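Local coordinates for isomaltose glucohydrolase (Kribbella flavida, PDB 5Z3E), which hydrolyses the alpha-1,6-glucosidic linkage of isomaltose from its non-reducing end, releasing beta-D-glucose and D-glucose inside the cell, at residues H44-A47 against V48-H52; T80-G83 against I84-G88; W156-S159 against V160-A164; Q346-A349 against D350-P354. The protein carries 1 engineered substitution. One frame throughout, in Å; residues are numbered along the deposited sequence. Where two conformers were deposited one is given.

Contact 1 (H44-A47 against V48-H52); sequences HSHA and VITRH. With CIT (citric acid), chain E.
His-46 and Thr-50, one helical turn apart near the C-terminal end of helix 32-52, meet through a hydroxyl folded back on the backbone. With chi1 at 59°, Thr-50 OG1 sits between its own N and carbonyl carbon, and from there it donates to His-46 O at 2.9 Å. Thr-50 N gives the same oxygen the usual helical bond, 3.0 Å long, so His-46 O is gripped by two donors arriving from opposite faces of its carbonyl plane. The imidazole of His-46 then lies across the threonine, its NE2 3.6 Å from Thr-50 CG2, while that NE2 is bonded to Asp-89.

Two residues earlier, His-44 presents a ring face to Val-48 CB, 4.1 Å from His-44 NE2, which is bonded to Asp-352. His-44 CG lies anti to the backbone N (chi1 175°), which swings the ring alongside the following turn, where ND1 donates to citrate O5 at 2.6 Å. His-44 thus holds the central carboxylate and Arg-51, bent at chi2 and chi3, a terminal one: NE donates to O2 at 2.8 Å and NH1 to O1 at 2.7 Å. Citrate probably came from the crystallisation liquor; an imidazole and a guanidinium converging on two of its carboxylates imply a surface patch suited to an anion, with Arg-43 as a further donor.

Contact 2 (T80-G83 against I84-G88); sequences TAEG and ISRYG
Glu-82 and Arg-86 form an i to i+4 salt bridge, Arg-86 NE donating to Glu-82 OE2 at 2.8 Å with an N-H...O angle of 161°. The carboxylate and guanidinium planes stand 84° apart, and NE meets OE2 from above the carboxylate plane instead of within it. A water closes a small ring on the same pair, donating a hydrogen bond to OE2 at 2.7 Å and accepting one from Arg-86 NH2 at 2.9 Å. Both charges have second partners: OE2 also pairs with Arg-166, and Arg-86 NH1 with Asp-393 and Glu-394.

The two side chains reach each other by different shapes. Glu-82 leaves its CA with CG anti to the backbone N (chi1 173°) and bends at chi2, whereas Arg-86 runs extended from CG to NE, its CG 3.4 Å from Glu-82 O. Beneath them the helix keeps its regular backbone ladder, as where Ser-85 N bonds Ala-81 O at 2.8 Å, until it ends in a Schellman motif with Gly-88, at positive phi, as the C-prime residue.

Farther out, Ile-84 lays CG1 3.4 Å from Thr-80 O and faces helix 32-52, while the Glu-82 side chain packs on Trp-158 and Thr-162 of helix 151-167.

Contact 3 (W156-S159 against V160-A164); sequences WLWS and VVTHA
Trp-156 and Val-160 make the tightly packed side of this helical stretch. Val-160 CG1 lies over one face of the indole, 4.1 Å from the centroid of the six-membered ring of Trp-156 and only 13° off its normal, a CH-pi contact. The valine CB approaches the ring junction, 3.9 Å from Trp-156 CE2. Two torsions bring this about: the indole extends anti to its own N (chi1 -178°), and Val-160 holds CG1 between its N and carbonyl carbon (chi1 70°), so that this methyl turns back over the preceding turn. The indole NE1 is directed elsewhere, to His-97, and residues of helices 90-105 and 175-188 pack against the ring.

The Trp-158 and Thr-162 side is more polar and reaches toward solvent at the threonine, although Trp-158 itself is buried. Here a hydroxyl replaces the methyl: Thr-162 OG1 stands over a face of the Trp-158 ring, 3.4 Å from NE1, at an angle too poor for a hydrogen bond. Its real acceptor is Trp-158 O at 2.7 Å. Thr-162 N bonds the same oxygen at 3.0 Å from the opposite face of the carbonyl plane, leaving that oxygen doubly held.

Both pairs are i to i+4 neighbours. Packed against helices 74-87, 90-105 and 175-188, helix 151-167 is consistent with the (alpha/alpha)6 barrel of family 15 glycoside hydrolases.

Contact 4 (Q346-A349 against D350-P354); sequences QADA and DGDLP
Gln-346 opens the loop, its O 3.4 Å from Pro-354 CD. The amide end of Gln-346 leads away, to His-359 and the carbonyl of Trp-342. Next, Ala-347 sets its CB 3.9 Å from Leu-353 CD2, a small apolar touch between the two nearly antiparallel arms of the loop, while its CA approaches Asp-352 O in a CA-H...O contact.

Asp-348 organises most of what follows. Its backbone N donates to Asp-352 O at 2.9 Å, and its O accepts from Gly-351 N, closing a type I beta turn from Asp-348 to Gly-351. With chi1 at 74° the carboxylate is tucked between the residue's own N and carbonyl carbon and lies over the turn. There OD1 accepts from Asp-350 N and Asp-352 N, each at 2.9 Å; the two donors come from opposite faces of the carboxylate plane, 47° and 52° out of it. The first of these bonds makes an Asx turn. Ala-349 occupies the outer corner, and Gly-351, at positive phi, lets the chain turn back.

Asp-348 and Asp-352 point the same way, side by side, with their OD2 atoms 4.3 Å apart. One water donates to both, to Asp-348 OD2 at 2.5 Å and to Asp-352 OD2, while Asp-352 OD1 is taken by His-44. The two N-H groups on Asp-348, the histidine on Asp-352 and the water shared by both would probably offset the repulsion between the acids, so both can plausibly stay ionised in this loop leading to the engineered Ala-355.

Overall arrangement
From the N terminus, the four contacts follow one another in series; none nests within or crosses another, and none closes a long loop: contacts 1 to 3 are continuous pieces of helix and contact 4 one tight loop. Contact 1 lies on helix 32-52 and contact 2 on helix 74-87, and they meet where the His-46 ring stacks on Tyr-87 and Ile-49 packs on Thr-80 and Ile-84. Contact 2 in turn touches contact 3, on helix 151-167, through Ser-85 OG and His-163 ND1. The chain then runs far before contact 4, between helix 333-344 and strand 356-357, which returns to contact 1 through His-44 and Asp-352. Contacts 3 and 4 stay apart, their centres about 28 Å from each other.

Contact 1 (H44-A47 against V48-H52)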
loop_
_atom_site.group_PDB
_atom_site.type_symbol
_atom_site.label_atom_id
_atom_site.label_comp_id
_atom_site.label_asym_id
_atom_site.label_seq_id
_atom_site.Cartn_x
_atom_site.Cartn_y
_atom_site.Cartn_z
ATOM N N HIS A 44 -5.822 6.295 19.457
ATOM C CA HIS A 44 -4.718 7.173 19.152
ATOM C C HIS A 44 -4.385 7.159 17.667
ATOM O O HIS A 44 -4.048 8.199 17.105
ATOM C CB HIS A 44 -3.476 6.797 19.976
ATOM C CG HIS A 44 -2.270 7.591 19.630
ATOM N ND1 HIS A 44 -2.134 8.933 19.959
ATOM C CD2 HIS A 44 -1.170 7.272 18.908
ATOM C CE1 HIS A 44 -0.998 9.384 19.471
ATOM N NE2 HIS A 44 -0.388 8.402 18.840
ATOM N N SER A 45 -4.467 5.993 17.032
ATOM C CA SER A 45 -4.193 5.899 15.608
ATOM C C SER A 45 -5.147 6.773 14.810
ATOM O O SER A 45 -4.737 7.487 13.889
ATOM C CB SER A 45 -4.288 4.453 15.142
ATOM O OG SER A 45 -3.206 3.661 15.637
ATOM N N HIS A 46 -6.437 6.686 15.103
ATOM C CA HIS A 46 -7.391 7.559 14.447
ATOM C C HIS A 46 -7.065 9.020 14.700
ATOM O O HIS A 46 -7.102 9.858 13.784
ATOM C CB HIS A 46 -8.802 7.235 14.907
ATOM C CG HIS A 46 -9.795 8.268 14.477
ATOM N ND1 HIS A 46 -10.221 9.263 15.296
ATOM C CD2 HIS A 46 -10.416 8.473 13.290
ATOM C CE1 HIS A 46 -11.047 10.045 14.624
ATOM N NE2 HIS A 46 -11.197 9.584 13.410
ATOM N N ALA A 47 -6.730 9.373 15.946
ATOM C CA ALA A 47 -6.460 10.748 16.293
ATOM C C ALA A 47 -5.237 11.288 15.583
ATOM O O ALA A 47 -5.263 12.416 15.088
ATOM C CB ALA A 47 -6.314 10.895 17.813
ATOM N N VAL A 48 -4.164 10.531 15.521
ATOM C CA VAL A 48 -2.954 11.064 14.956
ATOM C C VAL A 48 -3.074 11.184 13.419
ATOM O O VAL A 48 -2.556 12.125 12.830
ATOM C CB VAL A 48 -1.723 10.292 15.472
ATOM C CG1 VAL A 48 -1.651 8.933 14.824
ATOM C CG2 VAL A 48 -0.443 11.038 15.230
ATOM N N ILE A 49 -3.801 10.270 12.780
ATOM C CA ILE A 49 -4.027 10.377 11.345
ATOM C C ILE A 49 -4.861 11.614 11.034
ATOM O O ILE A 49 -4.538 12.415 10.148
ATOM C CB ILE A 49 -4.697 9.097 10.800
ATOM C CG1 ILE A 49 -3.716 7.920 10.793
ATOM C CG2 ILE A 49 -5.256 9.345 9.410
ATOM C CD1 ILE A 49 -4.370 6.567 10.659
ATOM N N THR A 50 -5.955 11.789 11.755
ATOM C CA THR A 50 -6.863 12.892 11.440
ATOM C C THR A 50 -6.291 14.228 11.851
ATOM O O THR A 50 -6.545 15.230 11.180
ATOM C CB THR A 50 -8.273 12.665 11.994
ATOM O OG1 THR A 50 -8.225 12.513 13.419
ATOM C CG2 THR A 50 -8.937 11.472 11.361
ATOM N N ARG A 51 -5.482 14.274 12.908
ATOM C CA ARG A 51 -4.869 15.535 13.281
ATOM C C ARG A 51 -3.893 15.994 12.221
ATOM O O ARG A 51 -3.777 17.189 11.962
ATOM C CB ARG A 51 -4.126 15.375 14.607
ATOM C CG ARG A 51 -3.594 16.704 15.047
ATOM C CD ARG A 51 -2.121 16.880 15.055
ATOM N NE ARG A 51 -1.462 15.941 15.982
ATOM C CZ ARG A 51 -0.182 16.022 16.355
ATOM N NH1 ARG A 51 0.366 15.025 17.087
ATOM N NH2 ARG A 51 0.555 17.106 16.070
ATOM N N HIS A 52 -3.179 15.069 11.599
ATOM C CA HIS A 52 -2.161 15.425 10.621
ATOM C C HIS A 52 -2.666 15.535 9.193
ATOM O O HIS A 52 -1.941 16.002 8.317
ATOM C CB HIS A 52 -0.982 14.461 10.706
ATOM C CG HIS A 52 -0.134 14.660 11.896
ATOM N ND1 HIS A 52 0.647 15.771 12.045
ATOM C CD2 HIS A 52 -0.011 13.919 13.004
ATOM C CE1 HIS A 52 1.260 15.678 13.207
ATOM N NE2 HIS A 52 0.886 14.568 13.803
HETATM C C1 CIT E . -2.492 13.515 18.286
HETATM O O1 CIT E . -1.302 13.188 18.040
HETATM O O2 CIT E . -2.934 14.623 17.915
HETATM C C2 CIT E . -3.424 12.543 18.955
HETATM C C3 CIT E . -3.242 12.393 20.434
HETATM O O7 CIT E . -1.901 11.915 20.742
HETATM C C4 CIT E . -3.392 13.770 21.148
HETATM C C5 CIT E . -3.314 13.665 22.651
HETATM O O3 CIT E . -3.038 12.580 23.202
HETATM O O4 CIT E . -3.475 14.670 23.379
HETATM C C6 CIT E . -4.341 11.450 20.932
HETATM O O5 CIT E . -4.079 10.237 21.174
HETATM O O6 CIT E . -5.529 11.892 21.058
#

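Contact 2 (T80-G83 against I84-G88)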
loop_
_atom_site.group_PDB
_atom_site.type_symbol
_atom_site.label_atom_id
_atom_site.label_comp_id
_atom_site.label_asym_id
_atom_site.label_seq_id
_atom_site.Cartn_x
_atom_site.Cartn_y
_atom_site.Cartn_z
ATOM N N THR A 80 -3.936 4.179 4.651
ATOM C CA THR A 80 -4.366 5.028 5.744
ATOM C C THR A 80 -5.864 5.255 5.669
ATOM O O THR A 80 -6.591 5.106 6.657
ATOM C CB THR A 80 -3.568 6.350 5.759
ATOM O OG1 THR A 80 -2.175 6.073 5.942
ATOM C CG2 THR A 80 -3.996 7.269 6.860
ATOM N N ALA A 81 -6.344 5.622 4.478
ATOM C CA ALA A 81 -7.756 5.873 4.269
ATOM C C ALA A 81 -8.614 4.658 4.546
ATOM O O ALA A 81 -9.728 4.779 5.055
ATOM C CB ALA A 81 -7.995 6.363 2.837
ATOM N N GLU A 82 -8.129 3.462 4.189
ATOM C CA GLU A 82 -8.869 2.236 4.461
ATOM C C GLU A 82 -8.979 1.990 5.962
ATOM O O GLU A 82 -10.047 1.601 6.443
ATOM C CB GLU A 82 -8.207 1.055 3.736
ATOM C CG GLU A 82 -8.781 -0.304 4.078
ATOM C CD GLU A 82 -10.230 -0.570 3.697
ATOM O OE1 GLU A 82 -10.914 0.304 3.126
ATOM O OE2 GLU A 82 -10.676 -1.714 4.007
ATOM N N GLY A 83 -7.904 2.200 6.706
ATOM C CA GLY A 83 -7.999 2.087 8.159
ATOM C C GLY A 83 -8.992 3.049 8.754
ATOM O O GLY A 83 -9.782 2.694 9.627
ATOM N N ILE A 84 -8.988 4.298 8.268
ATOM C CA ILE A 84 -9.897 5.316 8.761
ATOM C C ILE A 84 -11.347 4.992 8.397
ATOM O O ILE A 84 -12.268 5.202 9.195
ATOM C CB ILE A 84 -9.460 6.701 8.232
ATOM C CG1 ILE A 84 -8.121 7.130 8.847
ATOM C CG2 ILE A 84 -10.535 7.760 8.424
ATOM C CD1 ILE A 84 -8.158 7.373 10.363
ATOM N N SER A 85 -11.561 4.488 7.185
ATOM C CA SER A 85 -12.888 4.100 6.740
ATOM C C SER A 85 -13.445 2.957 7.584
ATOM O O SER A 85 -14.607 2.982 8.005
ATOM C CB SER A 85 -12.835 3.700 5.264
ATOM O OG SER A 85 -14.104 3.268 4.818
ATOM N N ARG A 86 -12.610 1.965 7.881
ATOM C CA ARG A 86 -13.007 0.876 8.783
ATOM C C ARG A 86 -13.320 1.376 10.169
ATOM O O ARG A 86 -14.256 0.904 10.814
ATOM C CB ARG A 86 -11.906 -0.180 8.836
ATOM C CG ARG A 86 -11.824 -1.059 7.605
ATOM C CD ARG A 86 -10.576 -1.895 7.617
ATOM N NE ARG A 86 -10.495 -2.912 6.579
ATOM C CZ ARG A 86 -10.564 -4.225 6.758
ATOM N NH1 ARG A 86 -10.835 -4.738 7.939
ATOM N NH2 ARG A 86 -10.340 -5.035 5.738
ATOM N N TYR A 87 -12.542 2.341 10.657
ATOM C CA TYR A 87 -12.774 2.933 11.963
ATOM C C TYR A 87 -14.101 3.654 12.004
ATOM O O TYR A 87 -14.693 3.780 13.080
ATOM C CB TYR A 87 -11.633 3.898 12.304
ATOM C CG TYR A 87 -11.601 4.367 13.724
ATOM C CD1 TYR A 87 -10.927 3.629 14.682
ATOM C CD2 TYR A 87 -12.196 5.541 14.117
ATOM C CE1 TYR A 87 -10.858 4.047 15.991
ATOM C CE2 TYR A 87 -12.135 5.963 15.471
ATOM C CZ TYR A 87 -11.464 5.200 16.374
ATOM O OH TYR A 87 -11.384 5.593 17.721
ATOM N N GLY A 88 -14.579 4.144 10.866
ATOM C CA GLY A 88 -15.887 4.759 10.745
ATOM C C GLY A 88 -15.870 6.251 10.520
ATOM O O GLY A 88 -16.932 6.872 10.535
HETATM O O HOH W 1 -10.183 -4.180 3.009
#

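Contact 3 (W156-S159 against V160-A164)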
loop_
_atom_site.group_PDB
_atom_site.type_symbol
_atom_site.label_atom_id
_atom_site.label_comp_id
_atom_site.label_asym_id
_atom_site.label_seq_id
_atom_site.Cartn_x
_atom_site.Cartn_y
_atom_site.Cartn_z
ATOM N N TRP A 156 -5.212 3.232 -4.958
ATOM C CA TRP A 156 -6.265 4.211 -4.750
ATOM C C TRP A 156 -7.597 3.687 -5.279
ATOM O O TRP A 156 -8.633 3.813 -4.624
ATOM C CB TRP A 156 -5.938 5.561 -5.384
ATOM C CG TRP A 156 -7.059 6.521 -5.085
ATOM C CD1 TRP A 156 -7.464 6.905 -3.855
ATOM C CD2 TRP A 156 -8.004 7.083 -6.001
ATOM N NE1 TRP A 156 -8.571 7.696 -3.924
ATOM C CE2 TRP A 156 -8.936 7.814 -5.232
ATOM C CE3 TRP A 156 -8.153 7.054 -7.396
ATOM C CZ2 TRP A 156 -9.979 8.542 -5.818
ATOM C CZ3 TRP A 156 -9.193 7.770 -7.957
ATOM C CH2 TRP A 156 -10.091 8.505 -7.169
ATOM N N LEU A 157 -7.592 3.084 -6.477
ATOM C CA LEU A 157 -8.820 2.513 -7.010
ATOM C C LEU A 157 -9.417 1.502 -6.040
ATOM O O LEU A 157 -10.626 1.506 -5.769
ATOM C CB LEU A 157 -8.549 1.851 -8.350
ATOM C CG LEU A 157 -8.239 2.804 -9.504
ATOM C CD1 LEU A 157 -7.977 1.980 -10.758
ATOM C CD2 LEU A 157 -9.361 3.804 -9.756
ATOM N N TRP A 158 -8.590 0.588 -5.531
ATOM C CA TRP A 158 -9.065 -0.362 -4.536
ATOM C C TRP A 158 -9.664 0.350 -3.335
ATOM O O TRP A 158 -10.753 0.009 -2.849
ATOM C CB TRP A 158 -7.910 -1.298 -4.118
ATOM C CG TRP A 158 -8.132 -1.991 -2.813
ATOM C CD1 TRP A 158 -8.957 -3.048 -2.550
ATOM C CD2 TRP A 158 -7.578 -1.598 -1.539
ATOM N NE1 TRP A 158 -8.930 -3.337 -1.204
ATOM C CE2 TRP A 158 -8.096 -2.465 -0.573
ATOM C CE3 TRP A 158 -6.661 -0.627 -1.143
ATOM C CZ2 TRP A 158 -7.737 -2.372 0.791
ATOM C CZ3 TRP A 158 -6.293 -0.533 0.182
ATOM C CH2 TRP A 158 -6.832 -1.410 1.123
ATOM N N SER A 159 -8.960 1.346 -2.820
ATOM C CA SER A 159 -9.374 2.036 -1.609
ATOM C C SER A 159 -10.710 2.756 -1.781
ATOM O O SER A 159 -11.600 2.663 -0.925
ATOM C CB SER A 159 -8.276 2.998 -1.179
ATOM O OG SER A 159 -8.654 3.821 -0.118
ATOM N N VAL A 160 -10.852 3.516 -2.854
ATOM C CA VAL A 160 -12.060 4.323 -3.015
ATOM C C VAL A 160 -13.274 3.436 -3.252
ATOM O O VAL A 160 -14.347 3.689 -2.703
ATOM C CB VAL A 160 -11.864 5.429 -4.091
ATOM C CG1 VAL A 160 -11.769 4.895 -5.509
ATOM C CG2 VAL A 160 -12.971 6.459 -3.979
ATOM N N VAL A 161 -13.126 2.370 -4.043
ATOM C CA VAL A 161 -14.234 1.446 -4.260
ATOM C C VAL A 161 -14.625 0.786 -2.952
ATOM O O VAL A 161 -15.816 0.652 -2.629
ATOM C CB VAL A 161 -13.862 0.412 -5.332
ATOM C CG1 VAL A 161 -14.903 -0.706 -5.396
ATOM C CG2 VAL A 161 -13.738 1.074 -6.695
ATOM N N THR A 162 -13.642 0.339 -2.187
ATOM C CA THR A 162 -13.908 -0.366 -0.927
ATOM C C THR A 162 -14.620 0.550 0.054
ATOM O O THR A 162 -15.576 0.143 0.739
ATOM C CB THR A 162 -12.598 -0.918 -0.345
ATOM O OG1 THR A 162 -12.023 -1.824 -1.277
ATOM C CG2 THR A 162 -12.818 -1.661 0.955
ATOM N N HIS A 163 -14.179 1.802 0.146
ATOM C CA HIS A 163 -14.807 2.792 1.013
ATOM C C HIS A 163 -16.255 3.049 0.620
ATOM O O HIS A 163 -17.148 3.077 1.462
ATOM C CB HIS A 163 -13.980 4.073 0.944
ATOM C CG HIS A 163 -14.587 5.220 1.667
ATOM N ND1 HIS A 163 -14.801 5.199 3.036
ATOM C CD2 HIS A 163 -15.026 6.409 1.197
ATOM C CE1 HIS A 163 -15.345 6.358 3.346
ATOM N NE2 HIS A 163 -15.498 7.113 2.262
ATOM N N ALA A 164 -16.492 3.258 -0.679
ATOM C CA ALA A 164 -17.836 3.527 -1.128
ATOM C C ALA A 164 -18.767 2.361 -0.872
ATOM O O ALA A 164 -19.940 2.557 -0.518
ATOM C CB ALA A 164 -17.843 3.912 -2.597
#

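Contact 4 (Q346-A349 against D350-P354)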
loop_
_atom_site.group_PDB
_atom_site.type_symbol
_atom_site.label_atom_id
_atom_site.label_comp_id
_atom_site.label_asym_id
_atom_site.label_seq_id
_atom_site.Cartn_x
_atom_site.Cartn_y
_atom_site.Cartn_z
ATOM N N GLN A 346 5.668 -1.746 19.661
ATOM C CA GLN A 346 6.564 -0.767 19.041
ATOM C C GLN A 346 6.075 0.659 19.209
ATOM O O GLN A 346 6.737 1.597 18.795
ATOM C CB GLN A 346 6.774 -1.068 17.554
ATOM C CG GLN A 346 7.082 -2.541 17.284
ATOM C CD GLN A 346 8.105 -3.117 18.212
ATOM O OE1 GLN A 346 9.091 -2.477 18.543
ATOM N NE2 GLN A 346 7.867 -4.345 18.664
ATOM N N ALA A 347 4.885 0.842 19.796
ATOM C CA ALA A 347 4.384 2.207 19.997
ATOM C C ALA A 347 5.243 2.916 21.038
ATOM O O ALA A 347 5.647 2.303 22.043
ATOM C CB ALA A 347 2.943 2.162 20.450
ATOM N N ASP A 348 5.550 4.180 20.805
ATOM C CA ASP A 348 6.324 4.973 21.745
ATOM C C ASP A 348 5.445 5.477 22.878
ATOM O O ASP A 348 4.275 5.112 23.004
ATOM C CB ASP A 348 7.127 6.058 21.023
ATOM C CG ASP A 348 6.311 7.218 20.535
ATOM O OD1 ASP A 348 5.119 7.369 20.879
ATOM O OD2 ASP A 348 6.905 8.044 19.786
ATOM N N ALA A 349 6.021 6.297 23.761
ATOM C CA ALA A 349 5.311 6.743 24.947
ATOM C C ALA A 349 4.057 7.526 24.609
ATOM O O ALA A 349 3.134 7.632 25.430
ATOM C CB ALA A 349 6.236 7.563 25.843
ATOM N N ASP A 350 4.013 8.138 23.432
ATOM C CA ASP A 350 2.822 8.916 22.989
ATOM C C ASP A 350 1.829 8.041 22.218
ATOM O O ASP A 350 0.749 8.526 21.844
ATOM C CB ASP A 350 3.252 10.088 22.088
ATOM C CG ASP A 350 4.011 11.161 22.826
ATOM O OD1 ASP A 350 3.797 11.336 24.042
ATOM O OD2 ASP A 350 4.912 11.792 22.221
ATOM N N GLY A 351 2.164 6.783 21.964
ATOM C CA GLY A 351 1.337 5.876 21.138
ATOM C C GLY A 351 1.707 5.883 19.694
ATOM O O GLY A 351 1.084 5.182 18.897
ATOM N N ASP A 352 2.723 6.672 19.322
ATOM C CA ASP A 352 3.064 6.766 17.896
ATOM C C ASP A 352 3.828 5.538 17.438
ATOM O O ASP A 352 4.685 4.988 18.159
ATOM C CB ASP A 352 3.922 8.012 17.643
ATOM C CG ASP A 352 3.180 9.309 17.791
ATOM O OD1 ASP A 352 1.934 9.307 17.792
ATOM O OD2 ASP A 352 3.862 10.337 17.846
ATOM N N LEU A 353 3.547 5.124 16.197
ATOM C CA LEU A 353 4.172 3.962 15.605
ATOM C C LEU A 353 5.190 4.390 14.574
ATOM O O LEU A 353 4.862 5.175 13.658
ATOM C CB LEU A 353 3.132 3.051 14.932
ATOM C CG LEU A 353 2.205 2.308 15.883
ATOM C CD1 LEU A 353 1.039 1.731 15.115
ATOM C CD2 LEU A 353 2.943 1.217 16.630
ATOM N N PRO A 354 6.413 3.906 14.677
ATOM C CA PRO A 354 7.444 4.225 13.695
ATOM C C PRO A 354 7.212 3.467 12.391
ATOM O O PRO A 354 6.440 2.496 12.338
ATOM C CB PRO A 354 8.728 3.737 14.342
ATOM C CG PRO A 354 8.272 2.649 15.168
ATOM C CD PRO A 354 6.908 2.985 15.707
HETATM O O HOH W 2 6.373 10.267 18.674
#